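Local coordinates for protein aspartate aminotransferase, mitochondrial (PDB 4W5K) that probably transfers amino groups between L-aspartate and 2-oxoglutarate, working as a homodimer with pyridoxal 5'-phosphate as cofactor, at residues G99-L104 / V126-H131; A211-A216 / V239-S244. The protein carries 1 engineered substitution. One frame throughout, in Å; residues are numbered along the deposited sequence.

Contact 1: G99-L104 / V126-H131; sequences GGTGAL and VGYPNH. With PLP (pyridoxal-5'-phosphate), chain C.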
ATOM      1  N   GLY A  99      -4.630  -4.546   2.795  1.00 14.70           N
ATOM      2  CA  GLY A  99      -5.168  -5.894   2.906  1.00 13.77           C
ATOM      3  C   GLY A  99      -4.694  -6.638   4.142  1.00 16.05           C
ATOM      4  O   GLY A  99      -4.049  -6.081   5.036  1.00 16.43           O
ATOM      5  N   GLY A 100      -5.029  -7.923   4.218  1.00 15.50           N
ATOM      6  CA  GLY A 100      -4.470  -8.747   5.276  1.00 14.38           C
ATOM      7  C   GLY A 100      -2.956  -8.858   5.223  1.00 16.99           C
ATOM      8  O   GLY A 100      -2.295  -9.026   6.284  1.00 15.58           O
ATOM      9  N   THR A 101      -2.391  -8.770   4.011  1.00 15.92           N
ATOM     10  CA  THR A 101      -0.944  -8.875   3.845  1.00 17.55           C
ATOM     11  C   THR A 101      -0.268  -7.742   4.585  1.00 17.81           C
ATOM     12  O   THR A 101       0.675  -7.990   5.346  1.00 16.01           O
ATOM     13  CB  THR A 101      -0.509  -8.857   2.371  1.00 18.50           C
ATOM     14  OG1 THR A 101      -1.183  -9.918   1.661  1.00 18.28           O
ATOM     15  CG2 THR A 101       1.006  -9.032   2.253  1.00 17.88           C
ATOM     16  N   GLY A 102      -0.754  -6.518   4.367  1.00 14.11           N
ATOM     17  CA  GLY A 102      -0.202  -5.353   5.072  1.00 17.68           C
ATOM     18  C   GLY A 102      -0.317  -5.496   6.591  1.00 18.96           C
ATOM     19  O   GLY A 102       0.607  -5.155   7.345  1.00 17.38           O
ATOM     20  N   ALA A 103      -1.446  -6.016   7.068  1.00 15.62           N
ATOM     21  CA  ALA A 103      -1.587  -6.208   8.506  1.00 18.22           C
ATOM     22  C   ALA A 103      -0.589  -7.236   9.041  1.00 18.50           C
ATOM     23  O   ALA A 103      -0.039  -7.063  10.124  1.00 17.35           O
ATOM     24  CB  ALA A 103      -3.031  -6.647   8.871  1.00 17.61           C
ATOM     25  N   LEU A 104      -0.366  -8.322   8.297  1.00 16.24           N
ATOM     26  CA  LEU A 104       0.630  -9.322   8.725  1.00 16.04           C
ATOM     27  C   LEU A 104       2.015  -8.699   8.809  1.00 14.62           C
ATOM     28  O   LEU A 104       2.764  -8.943   9.761  1.00 18.35           O
ATOM     29  CB  LEU A 104       0.660 -10.505   7.759  1.00 15.95           C
ATOM     30  CG  LEU A 104      -0.613 -11.335   7.892  1.00 18.13           C
ATOM     31  CD1 LEU A 104      -0.804 -12.160   6.625  1.00 21.64           C
ATOM     32  CD2 LEU A 104      -0.539 -12.264   9.172  1.00 17.32           C
ATOM     33  N   VAL A 126       1.706 -26.996   7.080  1.00 20.48           N
ATOM     34  CA  VAL A 126       1.259 -26.608   5.746  1.00 20.56           C
ATOM     35  C   VAL A 126       0.530 -25.292   5.885  1.00 23.10           C
ATOM     36  O   VAL A 126      -0.481 -25.199   6.587  1.00 23.35           O
ATOM     37  CB  VAL A 126       0.318 -27.658   5.104  1.00 23.07           C
ATOM     38  CG1 VAL A 126      -0.137 -27.178   3.718  1.00 21.98           C
ATOM     39  CG2 VAL A 126       1.003 -28.994   5.013  1.00 25.22           C
ATOM     40  N   GLY A 127       1.067 -24.259   5.256  1.00 22.21           N
ATOM     41  CA  GLY A 127       0.526 -22.935   5.451  1.00 23.76           C
ATOM     42  C   GLY A 127       0.556 -22.064   4.214  1.00 21.90           C
ATOM     43  O   GLY A 127       0.837 -22.503   3.089  1.00 20.87           O
ATOM     44  N   TYR A 128       0.264 -20.795   4.445  1.00 20.64           N
ATOM     45  CA  TYR A 128       0.173 -19.816   3.398  1.00 19.85           C
ATOM     46  C   TYR A 128       1.581 -19.384   2.961  1.00 22.21           C
ATOM     47  O   TYR A 128       2.376 -18.919   3.784  1.00 20.21           O
ATOM     48  CB  TYR A 128      -0.648 -18.646   3.940  1.00 23.15           C
ATOM     49  CG  TYR A 128      -0.871 -17.502   3.015  1.00 24.17           C
ATOM     50  CD1 TYR A 128      -1.623 -17.652   1.858  1.00 27.90           C
ATOM     51  CD2 TYR A 128      -0.383 -16.239   3.342  1.00 27.26           C
ATOM     52  CE1 TYR A 128      -1.848 -16.552   1.005  1.00 29.37           C
ATOM     53  CE2 TYR A 128      -0.603 -15.155   2.519  1.00 25.97           C
ATOM     54  CZ  TYR A 128      -1.340 -15.319   1.357  1.00 26.25           C
ATOM     55  OH  TYR A 128      -1.561 -14.229   0.548  1.00 27.47           O
ATOM     56  N   PRO A 129       1.915 -19.614   1.685  1.00 24.40           N
ATOM     57  CA  PRO A 129       3.273 -19.440   1.170  1.00 27.29           C
ATOM     58  C   PRO A 129       3.895 -18.089   1.528  1.00 22.03           C
ATOM     59  O   PRO A 129       5.061 -18.055   1.899  1.00 25.34           O
ATOM     60  CB  PRO A 129       3.084 -19.578  -0.342  1.00 31.33           C
ATOM     61  CG  PRO A 129       1.931 -20.560  -0.452  1.00 29.03           C
ATOM     62  CD  PRO A 129       1.006 -20.183   0.669  1.00 25.71           C
ATOM     63  N   ASN A 130       3.137 -16.999   1.454  1.00 21.76           N
ATOM     64  CA  ASN A 130       3.763 -15.687   1.658  1.00 19.08           C
ATOM     65  C   ASN A 130       4.080 -15.399   3.128  1.00 20.63           C
ATOM     66  O   ASN A 130       4.846 -14.482   3.418  1.00 18.54           O
ATOM     67  CB  ASN A 130       2.858 -14.574   1.092  1.00 19.00           C
ATOM     68  CG  ASN A 130       3.603 -13.219   0.860  1.00 20.90           C
ATOM     69  OD1 ASN A 130       4.808 -13.162   0.586  1.00 24.60           O
ATOM     70  ND2 ASN A 130       2.851 -12.127   0.971  1.00 20.11           N
ATOM     71  N   HIS A 131       3.525 -16.188   4.053  1.00 21.65           N
ATOM     72  CA  HIS A 131       3.761 -15.948   5.475  1.00 20.08           C
ATOM     73  C   HIS A 131       5.250 -16.008   5.789  1.00 21.09           C
ATOM     74  O   HIS A 131       5.760 -15.210   6.589  1.00 19.30           O
ATOM     75  CB  HIS A 131       3.012 -16.966   6.357  1.00 19.66           C
ATOM     76  CG  HIS A 131       1.595 -16.590   6.648  1.00 22.01           C
ATOM     77  ND1 HIS A 131       0.633 -17.523   6.968  1.00 23.25           N
ATOM     78  CD2 HIS A 131       0.984 -15.382   6.705  1.00 25.13           C
ATOM     79  CE1 HIS A 131      -0.515 -16.909   7.190  1.00 25.08           C
ATOM     80  NE2 HIS A 131      -0.333 -15.611   7.033  1.00 27.29           N
TER
HETATM   81  N1  PLP C 500      -3.668 -14.605   4.584  0.88 19.62           N
HETATM   82  C2  PLP C 500      -4.332 -15.648   3.983  0.88 20.42           C
HETATM   83  C2A PLP C 500      -4.506 -16.915   4.757  0.88 15.88           C
HETATM   84  C3  PLP C 500      -4.828 -15.522   2.686  0.88 18.73           C
HETATM   85  O3  PLP C 500      -5.475 -16.553   2.061  0.88 22.99           O
HETATM   86  C4  PLP C 500      -4.655 -14.329   1.996  0.88 23.74           C
HETATM   87  C4A PLP C 500      -5.396 -14.145   0.701  0.88 32.47           C
HETATM   88  O4A PLP C 500      -4.964 -14.700  -0.314  0.88 36.77           O
HETATM   89  C5  PLP C 500      -3.984 -13.269   2.604  0.88 25.13           C
HETATM   90  C6  PLP C 500      -3.507 -13.409   3.909  0.88 24.08           C
HETATM   91  C5A PLP C 500      -3.756 -11.962   1.860  0.88 25.39           C
HETATM   92  O4P PLP C 500      -4.932 -11.203   1.813  0.88 19.87           O
HETATM   93  P   PLP C 500      -4.959  -9.759   1.231  0.88 15.20           P
HETATM   94  O1P PLP C 500      -5.275  -9.787  -0.234  0.88 19.75           O
HETATM   95  O2P PLP C 500      -3.629  -9.087   1.472  0.88 13.41           O
HETATM   96  O3P PLP C 500      -6.057  -9.063   2.000  0.88 20.06           O
HETATM   97  O   HOH W   1       0.019 -12.314   1.007  1.00 27.67           O
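One water ties Thr101 to Tyr128 and Asn130. It donates to Thr101 OG1 at 2.8 Å and accepts from Asn130 ND2 at 2.8 Å; its third bond, 2.5 Å to Tyr128 OH, lies at the edge of the phenol ring. Asn130 ND2 also reaches Arg279 O of the second subunit, linking the water to the dimer interface. Thr101 OG1 donates a hydrogen bond to PLP O2P at 2.6 Å. With OG1 set beside the backbone N (chi1 -56°), hydroxyl and amide share one acceptor, Thr101 N to PLP O2P being 2.8 Å. Gly100 N serves PLP O3P at 2.7 Å. Gly99, at a positive phi of 63°, has no side chain to collide with the phosphate. A flat aromatic suits position 128: Tyr128 lays one ring face over the PLP pyridine, CZ 3.5 Å from PLP C4, while its hydroxyl reaches the water and its CD2 edge points onto the face of His131. Leu104 brings CD1 to the rim of that imidazole, 3.5 Å from His131 NE2; a branched aliphatic packs there without competing for the hydrogen bond from NE2 to Asp209. His131 is thus a second-shell residue behind the pocket residue Asp209. Backbone amides at the start of helix 99-110 meet the phosphate, and the helix dipole probably adds to their pull on its negative charge.

Contact 2: A211-A216 / V239-S244; sequences AYQGFA and VAQSFS. With PLP (pyridoxal-5'-phosphate), chain C.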
ATOM      1  N   ALA A 211      -8.518 -14.016   7.236  1.00 16.44           N
ATOM      2  CA  ALA A 211      -8.654 -13.521   5.863  1.00 18.42           C
ATOM      3  C   ALA A 211     -10.040 -13.769   5.289  1.00 16.69           C
ATOM      4  O   ALA A 211     -10.343 -13.232   4.234  1.00 17.90           O
ATOM      5  CB  ALA A 211      -7.572 -14.180   4.943  1.00 16.23           C
ATOM      6  N   TYR A 212     -10.877 -14.571   5.959  1.00 16.78           N
ATOM      7  CA  TYR A 212     -12.139 -15.007   5.363  1.00 17.57           C
ATOM      8  C   TYR A 212     -13.330 -14.956   6.310  1.00 15.20           C
ATOM      9  O   TYR A 212     -14.212 -15.787   6.206  1.00 19.78           O
ATOM     10  CB  TYR A 212     -11.999 -16.449   4.819  1.00 17.18           C
ATOM     11  CG  TYR A 212     -10.880 -16.579   3.815  1.00 18.67           C
ATOM     12  CD1 TYR A 212     -11.052 -16.119   2.519  1.00 18.32           C
ATOM     13  CD2 TYR A 212      -9.649 -17.153   4.166  1.00 17.76           C
ATOM     14  CE1 TYR A 212     -10.040 -16.205   1.582  1.00 21.43           C
ATOM     15  CE2 TYR A 212      -8.614 -17.240   3.237  1.00 18.94           C
ATOM     16  CZ  TYR A 212      -8.825 -16.751   1.941  1.00 21.23           C
ATOM     17  OH  TYR A 212      -7.833 -16.821   0.995  1.00 21.83           O
ATOM     18  N   GLN A 213     -13.379 -13.974   7.201  1.00 16.82           N
ATOM     19  CA  GLN A 213     -14.542 -13.851   8.094  1.00 18.28           C
ATOM     20  C   GLN A 213     -15.842 -13.706   7.297  1.00 20.52           C
ATOM     21  O   GLN A 213     -15.949 -12.825   6.445  1.00 20.58           O
ATOM     22  CB  GLN A 213     -14.396 -12.656   9.032  1.00 18.34           C
ATOM     23  CG  GLN A 213     -15.481 -12.665  10.137  1.00 18.13           C
ATOM     24  CD  GLN A 213     -15.593 -11.356  10.893  1.00 21.23           C
ATOM     25  OE1 GLN A 213     -14.852 -10.412  10.627  1.00 21.69           O
ATOM     26  NE2 GLN A 213     -16.530 -11.290  11.844  1.00 19.48           N
ATOM     27  N   GLY A 214     -16.828 -14.563   7.572  1.00 15.71           N
ATOM     28  CA  GLY A 214     -18.094 -14.492   6.850  1.00 19.28           C
ATOM     29  C   GLY A 214     -18.053 -15.191   5.504  1.00 23.80           C
ATOM     30  O   GLY A 214     -18.990 -15.903   5.148  1.00 22.66           O
ATOM     31  N   PHE A 215     -16.979 -14.973   4.748  1.00 22.02           N
ATOM     32  CA  PHE A 215     -16.755 -15.699   3.503  1.00 22.17           C
ATOM     33  C   PHE A 215     -16.670 -17.213   3.750  1.00 22.73           C
ATOM     34  O   PHE A 215     -17.231 -18.020   2.996  1.00 21.23           O
ATOM     35  CB  PHE A 215     -15.466 -15.175   2.809  1.00 19.47           C
ATOM     36  CG  PHE A 215     -15.202 -15.804   1.469  1.00 20.44           C
ATOM     37  CD1 PHE A 215     -14.465 -16.971   1.370  1.00 22.08           C
ATOM     38  CD2 PHE A 215     -15.734 -15.240   0.301  1.00 18.39           C
ATOM     39  CE1 PHE A 215     -14.241 -17.583   0.141  1.00 27.33           C
ATOM     40  CE2 PHE A 215     -15.519 -15.841  -0.933  1.00 23.67           C
ATOM     41  CZ  PHE A 215     -14.772 -17.003  -1.028  1.00 26.86           C
ATOM     42  N   ALA A 216     -15.989 -17.600   4.817  1.00 21.13           N
ATOM     43  CA  ALA A 216     -15.749 -19.032   5.068  1.00 20.65           C
ATOM     44  C   ALA A 216     -17.017 -19.864   5.203  1.00 24.75           C
ATOM     45  O   ALA A 216     -17.176 -20.878   4.507  1.00 25.17           O
ATOM     46  CB  ALA A 216     -14.881 -19.175   6.319  1.00 20.18           C
ATOM     47  N   VAL A 239      -4.493  -9.465  15.428  1.00 16.35           N
ATOM     48  CA  VAL A 239      -5.393  -9.958  14.388  1.00 17.80           C
ATOM     49  C   VAL A 239      -5.126  -9.216  13.079  1.00 17.24           C
ATOM     50  O   VAL A 239      -5.165  -7.983  13.064  1.00 18.55           O
ATOM     51  CB  VAL A 239      -6.879  -9.770  14.751  1.00 16.25           C
ATOM     52  CG1 VAL A 239      -7.768 -10.384  13.652  1.00 16.01           C
ATOM     53  CG2 VAL A 239      -7.206 -10.432  16.103  1.00 20.23           C
ATOM     54  N   ALA A 240      -4.835  -9.963  12.004  1.00 14.43           N
ATOM     55  CA  ALA A 240      -4.705  -9.398  10.659  1.00 14.93           C
ATOM     56  C   ALA A 240      -5.999  -9.706   9.934  1.00 14.28           C
ATOM     57  O   ALA A 240      -6.343 -10.878   9.741  1.00 17.37           O
ATOM     58  CB  ALA A 240      -3.514 -10.003   9.912  1.00 16.69           C
ATOM     59  N   GLN A 241      -6.729  -8.655   9.570  1.00 13.63           N
ATOM     60  CA  GLN A 241      -8.079  -8.804   9.047  1.00 14.74           C
ATOM     61  C   GLN A 241      -8.144  -8.347   7.580  1.00 16.03           C
ATOM     62  O   GLN A 241      -7.865  -7.189   7.271  1.00 16.27           O
ATOM     63  CB  GLN A 241      -9.053  -7.996   9.937  1.00 16.43           C
ATOM     64  CG  GLN A 241     -10.480  -7.909   9.458  1.00 17.80           C
ATOM     65  CD  GLN A 241     -11.332  -7.068  10.392  1.00 21.02           C
ATOM     66  OE1 GLN A 241     -10.844  -6.096  10.977  1.00 20.71           O
ATOM     67  NE2 GLN A 241     -12.622  -7.400  10.498  1.00 22.51           N
ATOM     68  N   SER A 242      -8.535  -9.252   6.685  1.00 16.26           N
ATOM     69  CA  SER A 242      -8.653  -8.934   5.256  1.00 16.17           C
ATOM     70  C   SER A 242     -10.091  -8.695   4.814  1.00 15.56           C
ATOM     71  O   SER A 242     -11.000  -9.448   5.183  1.00 19.25           O
ATOM     72  CB  SER A 242      -8.053 -10.073   4.411  1.00 17.22           C
ATOM     73  OG  SER A 242      -8.287  -9.849   3.027  1.00 16.39           O
ATOM     74  N   PHE A 243     -10.289  -7.664   3.988  1.00 15.61           N
ATOM     75  CA  PHE A 243     -11.580  -7.432   3.364  1.00 17.21           C
ATOM     76  C   PHE A 243     -11.593  -7.809   1.899  1.00 16.59           C
ATOM     77  O   PHE A 243     -12.574  -7.539   1.183  1.00 18.18           O
ATOM     78  CB  PHE A 243     -11.988  -5.963   3.583  1.00 19.75           C
ATOM     79  CG  PHE A 243     -12.219  -5.654   5.026  1.00 19.54           C
ATOM     80  CD1 PHE A 243     -13.260  -6.268   5.711  1.00 21.27           C
ATOM     81  CD2 PHE A 243     -11.349  -4.845   5.735  1.00 18.89           C
ATOM     82  CE1 PHE A 243     -13.456  -6.028   7.073  1.00 27.80           C
ATOM     83  CE2 PHE A 243     -11.553  -4.587   7.093  1.00 21.03           C
ATOM     84  CZ  PHE A 243     -12.602  -5.176   7.761  1.00 22.45           C
ATOM     85  N   SER A 244     -10.543  -8.493   1.458  1.00 16.44           N
ATOM     86  CA  SER A 244     -10.421  -8.853   0.047  1.00 17.51           C
ATOM     87  C   SER A 244     -11.471  -9.844  -0.403  1.00 16.90           C
ATOM     88  O   SER A 244     -12.203  -9.591  -1.358  1.00 17.84           O
ATOM     89  CB  SER A 244      -9.022  -9.413  -0.239  1.00 14.88           C
ATOM     90  OG  SER A 244      -8.037  -8.393  -0.075  1.00 16.23           O
TER
HETATM   91  N1  PLP C 500      -3.668 -14.605   4.584  0.88 19.62           N
HETATM   92  C2  PLP C 500      -4.332 -15.648   3.983  0.88 20.42           C
HETATM   93  C2A PLP C 500      -4.506 -16.915   4.757  0.88 15.88           C
HETATM   94  C3  PLP C 500      -4.828 -15.522   2.686  0.88 18.73           C
HETATM   95  O3  PLP C 500      -5.475 -16.553   2.061  0.88 22.99           O
HETATM   96  C4  PLP C 500      -4.655 -14.329   1.996  0.88 23.74           C
HETATM   97  C4A PLP C 500      -5.396 -14.145   0.701  0.88 32.47           C
HETATM   98  O4A PLP C 500      -4.964 -14.700  -0.314  0.88 36.77           O
HETATM   99  C5  PLP C 500      -3.984 -13.269   2.604  0.88 25.13           C
HETATM  100  C6  PLP C 500      -3.507 -13.409   3.909  0.88 24.08           C
HETATM  101  C5A PLP C 500      -3.756 -11.962   1.860  0.88 25.39           C
HETATM  102  O4P PLP C 500      -4.932 -11.203   1.813  0.88 19.87           O
HETATM  103  P   PLP C 500      -4.959  -9.759   1.231  0.88 15.20           P
HETATM  104  O1P PLP C 500      -5.275  -9.787  -0.234  0.88 19.75           O
HETATM  105  O2P PLP C 500      -3.629  -9.087   1.472  0.88 13.41           O
HETATM  106  O3P PLP C 500      -6.057  -9.063   2.000  0.88 20.06           O
HETATM  107  O   HOH W   2      -9.084 -12.328   1.863  1.00 17.87           O
HETATM  108  O   HOH W   3     -12.094 -11.379   3.463  1.00 19.66           O
HETATM  109  O   HOH W   4     -11.721 -11.261   7.270  1.00 18.33           O
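Ala211 and Ser242 meet through Ala211 CA and Ser242 CB, 3.8 Å apart, and each also touches the cofactor. The small methyl of Ala211 rests against the pyridine, CB 3.7 Å from PLP C2, where a short side chain allows the close fit. Ser242 OG donates a hydrogen bond to PLP O3P (2.6 Å). Tyr212 OH meets PLP O3 at 2.6 Å, the phenol turning its edge to that oxygen while Ala211 CB lies over one ring face. Ser244 OG is also within hydrogen-bonding distance of the phosphate. Behind this shell, Ser242 OG accepts from Ser244 N (3.1 Å, 162°), an ST turn that holds the backbone from Ser242 to Ser244 beside the phosphate. Placing OG anti to the backbone N (chi1 174°) lets it make both bonds, and it also accepts one from a water that donates to Ala211 O as well. A second water bridges Ala211 O to Ser242 O, and a third joins Ser242 O to Gln213 N. Farther out, Gln213 NE2 is held by Leu78 O and Leu220 O. If Tyr212 OH is the donor, its short bond would help to hold negative charge on PLP O3.

Overall arrangement
Contacts 1 and 2, with centres about 12 Å apart, follow one another along the chain and grip the same PLP. Tyr128 and Ala211 cover opposite faces of its pyridine ring. At the phosphate the two contacts converge on O3P, bonded by Gly100 N from one and Ser242 OG from the other; Arg253 and Asn181 of the same chain, and Tyr62 of the second subunit, add further bonds to the cofactor. Helix 99-110 packs directly on strand 238-242, Ala103 CB lying 3.5 Å from Ala240 CB, and Gly100 N is 3.7 Å from Ser242 CB. Small residues permit this closeness, in the mixed-sheet domain characteristic of fold-type I PLP enzymes.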